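Long-range contact in adenylate kinase (Thermus thermophilus, PDB 3CM0), which catalyses the reversible transfer of the terminal phosphate of ATP to AMP, giving two molecules of ADP: residues 109-114 and 162-167. Residues are numbered along the deposited sequence; the frame is centred on the assembly and turned at random.
Sequences VVLVEV and GVLKRV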
ATOM      1  N   VAL A 109       9.044  -3.773  -4.928  1.00  8.64           N
ATOM      2  CA  VAL A 109       7.870  -3.927  -4.107  1.00  7.51           C
ATOM      3  C   VAL A 109       8.480  -4.218  -2.741  1.00 11.11           C
ATOM      4  O   VAL A 109       9.050  -5.274  -2.510  1.00 12.03           O
ATOM      5  CB  VAL A 109       7.012  -5.134  -4.590  1.00  7.81           C
ATOM      6  CG1 VAL A 109       5.840  -5.348  -3.684  1.00  9.15           C
ATOM      7  CG2 VAL A 109       6.500  -4.780  -6.005  1.00  8.20           C
ATOM      8  N   VAL A 110       8.384  -3.244  -1.859  1.00 10.45           N
ATOM      9  CA  VAL A 110       8.962  -3.360  -0.518  1.00 11.66           C
ATOM     10  C   VAL A 110       8.048  -4.183   0.381  1.00  9.30           C
ATOM     11  O   VAL A 110       6.876  -3.862   0.532  1.00 12.10           O
ATOM     12  CB  VAL A 110       9.140  -1.950   0.083  1.00 13.76           C
ATOM     13  CG1 VAL A 110       9.662  -2.039   1.535  1.00 13.46           C
ATOM     14  CG2 VAL A 110      10.084  -1.176  -0.785  1.00 16.95           C
ATOM     15  N   LEU A 111       8.592  -5.257   0.973  1.00 10.54           N
ATOM     16  CA  LEU A 111       7.799  -6.078   1.888  1.00  9.56           C
ATOM     17  C   LEU A 111       8.476  -5.950   3.246  1.00 10.87           C
ATOM     18  O   LEU A 111       9.569  -6.499   3.448  1.00 10.26           O
ATOM     19  CB  LEU A 111       7.801  -7.560   1.463  1.00  8.80           C
ATOM     20  CG  LEU A 111       7.012  -8.480   2.434  1.00 13.16           C
ATOM     21  CD1 LEU A 111       5.508  -8.188   2.369  1.00 14.07           C
ATOM     22  CD2 LEU A 111       7.236  -9.961   1.980  1.00 13.97           C
ATOM     23  N   VAL A 112       7.844  -5.204   4.151  1.00  9.93           N
ATOM     24  CA  VAL A 112       8.414  -4.998   5.482  1.00 11.08           C
ATOM     25  C   VAL A 112       8.067  -6.193   6.350  1.00 11.69           C
ATOM     26  O   VAL A 112       6.898  -6.495   6.572  1.00 15.34           O
ATOM     27  CB  VAL A 112       7.864  -3.703   6.116  1.00 15.44           C
ATOM     28  CG1 VAL A 112       8.563  -3.439   7.473  1.00 19.17           C
ATOM     29  CG2 VAL A 112       8.101  -2.520   5.144  1.00 18.21           C
ATOM     30  N   GLU A 113       9.113  -6.847   6.880  1.00 13.12           N
ATOM     31  CA  GLU A 113       8.935  -8.076   7.659  1.00 10.30           C
ATOM     32  C   GLU A 113       9.321  -7.867   9.111  1.00 12.32           C
ATOM     33  O   GLU A 113      10.384  -7.315   9.399  1.00 14.09           O
ATOM     34  CB  GLU A 113       9.826  -9.173   7.057  1.00 15.05           C
ATOM     35  CG  GLU A 113       9.529  -9.442   5.580  1.00 12.80           C
ATOM     36  CD  GLU A 113      10.378 -10.580   5.005  1.00 20.28           C
ATOM     37  OE1 GLU A 113      11.541 -10.755   5.447  1.00 23.00           O
ATOM     38  OE2 GLU A 113       9.897 -11.265   4.089  1.00 27.08           O
ATOM     39  N   VAL A 114       8.459  -8.336  10.000  1.00 10.35           N
ATOM     40  CA  VAL A 114       8.675  -8.158  11.450  1.00 14.65           C
ATOM     41  C   VAL A 114       8.215  -9.430  12.134  1.00 14.16           C
ATOM     42  O   VAL A 114       7.219 -10.003  11.743  1.00 15.87           O
ATOM     43  CB  VAL A 114       7.832  -6.966  11.979  1.00 14.45           C
ATOM     44  CG1 VAL A 114       8.047  -6.782  13.483  1.00 15.06           C
ATOM     45  CG2 VAL A 114       8.241  -5.670  11.236  1.00 18.72           C
ATOM     46  N   GLY A 162      11.052 -11.086  -9.840  1.00 17.19           N
ATOM     47  CA  GLY A 162      12.293 -10.565  -9.296  1.00 14.65           C
ATOM     48  C   GLY A 162      12.280  -9.144  -8.762  1.00 15.56           C
ATOM     49  O   GLY A 162      13.355  -8.556  -8.580  1.00 13.99           O
ATOM     50  N   VAL A 163      11.091  -8.616  -8.452  1.00 11.42           N
ATOM     51  CA  VAL A 163      10.976  -7.248  -7.986  1.00 11.04           C
ATOM     52  C   VAL A 163      10.634  -7.108  -6.499  1.00 12.62           C
ATOM     53  O   VAL A 163      10.525  -5.984  -5.986  1.00 13.11           O
ATOM     54  CB  VAL A 163       9.938  -6.416  -8.844  1.00 11.59           C
ATOM     55  CG1 VAL A 163      10.366  -6.375 -10.322  1.00 16.68           C
ATOM     56  CG2 VAL A 163       8.514  -6.999  -8.713  1.00 11.80           C
ATOM     57  N   LEU A 164      10.499  -8.236  -5.802  1.00 12.04           N
ATOM     58  CA  LEU A 164      10.161  -8.166  -4.366  1.00 10.02           C
ATOM     59  C   LEU A 164      11.432  -7.826  -3.581  1.00 13.73           C
ATOM     60  O   LEU A 164      12.495  -8.422  -3.797  1.00 16.98           O
ATOM     61  CB  LEU A 164       9.592  -9.511  -3.897  1.00 13.06           C
ATOM     62  CG  LEU A 164       9.053  -9.561  -2.457  1.00 15.68           C
ATOM     63  CD1 LEU A 164       7.750  -8.717  -2.434  1.00 15.28           C
ATOM     64  CD2 LEU A 164       8.709 -11.053  -2.063  1.00 16.24           C
ATOM     65  N   LYS A 165      11.315  -6.870  -2.673  1.00 13.60           N
ATOM     66  CA  LYS A 165      12.437  -6.435  -1.839  1.00 12.27           C
ATOM     67  C   LYS A 165      12.003  -6.664  -0.395  1.00 15.00           C
ATOM     68  O   LYS A 165      11.230  -5.877   0.168  1.00 15.94           O
ATOM     69  CB  LYS A 165      12.709  -4.923  -2.037  1.00 13.92           C
ATOM     70  CG  LYS A 165      12.869  -4.485  -3.473  1.00 16.35           C
ATOM     71  CD  LYS A 165      14.104  -5.077  -4.070  1.00 19.47           C
ATOM     72  CE  LYS A 165      14.289  -4.621  -5.518  1.00 26.96           C
ATOM     73  NZ  LYS A 165      15.488  -5.308  -6.114  1.00 25.92           N
ATOM     74  N   ARG A 166      12.463  -7.769   0.189  1.00 13.51           N
ATOM     75  CA  ARG A 166      12.125  -8.091   1.565  1.00 13.52           C
ATOM     76  C   ARG A 166      13.058  -7.268   2.421  1.00 12.40           C
ATOM     77  O   ARG A 166      14.289  -7.274   2.229  1.00 16.52           O
ATOM     78  CB  ARG A 166      12.338  -9.591   1.826  1.00 15.37           C
ATOM     79  CG  ARG A 166      11.408 -10.478   1.016  1.00 17.39           C
ATOM     80  CD  ARG A 166      11.866 -11.949   1.121  1.00 20.74           C
ATOM     81  NE  ARG A 166      11.021 -12.851   0.351  1.00 18.64           N
ATOM     82  CZ  ARG A 166       9.847 -13.335   0.753  1.00 23.19           C
ATOM     83  NH1 ARG A 166       9.345 -13.016   1.940  1.00 22.42           N
ATOM     84  NH2 ARG A 166       9.171 -14.163  -0.050  1.00 23.17           N
ATOM     85  N   VAL A 167      12.488  -6.574   3.394  1.00 10.07           N
ATOM     86  CA  VAL A 167      13.263  -5.702   4.261  1.00  8.11           C
ATOM     87  C   VAL A 167      12.998  -6.008   5.727  1.00 10.43           C
ATOM     88  O   VAL A 167      11.866  -6.312   6.117  1.00 10.81           O
ATOM     89  CB  VAL A 167      12.891  -4.211   3.982  1.00 15.30           C
ATOM     90  CG1 VAL A 167      13.476  -3.309   5.053  1.00 20.54           C
ATOM     91  CG2 VAL A 167      13.380  -3.807   2.559  1.00 12.24           C
TER
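E113 meets the R166 guanidinium at its edge, in its plane: NH1 of R166 donates to OE2 of E113 at 2.8 Å. The carboxylate and guanidinium planes are turned 53° apart, and only OE2 bonds to R166. CD2 of L164, two residues back on the same strand, lies over one face, offset toward the rim. CD2 of L111 comes to 3.7 Å from NH1 of R166, obliquely. The chain of R166 is extended from CG to NE and runs beside L111. NH2 forms a second salt bridge, to E159 of helix 137-160.

The backbones of strands 104-113 and 164-168 pair in parallel. L111 donates N-H to O of K165 and accepts at its own O from N of V167. N of V109 donates to O of V163, and O of V109 accepts from N of K165. The last bond, N of E113 to O of V167 (2.9 Å), is nearly in line with the C=O.

V109, L111, L164 and R166 lie on one face of the sheet. CD1 of L164 touches both CG1 of V109 and CB of L111, at 4.1 Å each, and L164 also packs on helix 137-160. On the other face CG1 of V110 touches CG2 of V167 at 4.2 Å, against helix 173-184.

This is one edge pair of the five-stranded parallel CORE sheet of a P-loop kinase, with 164-168 outermost. The R166 charge probably favours the ionised form of both E113 and E159. The two salt bridges tie the edge strand to its neighbouring strand and the preceding helix.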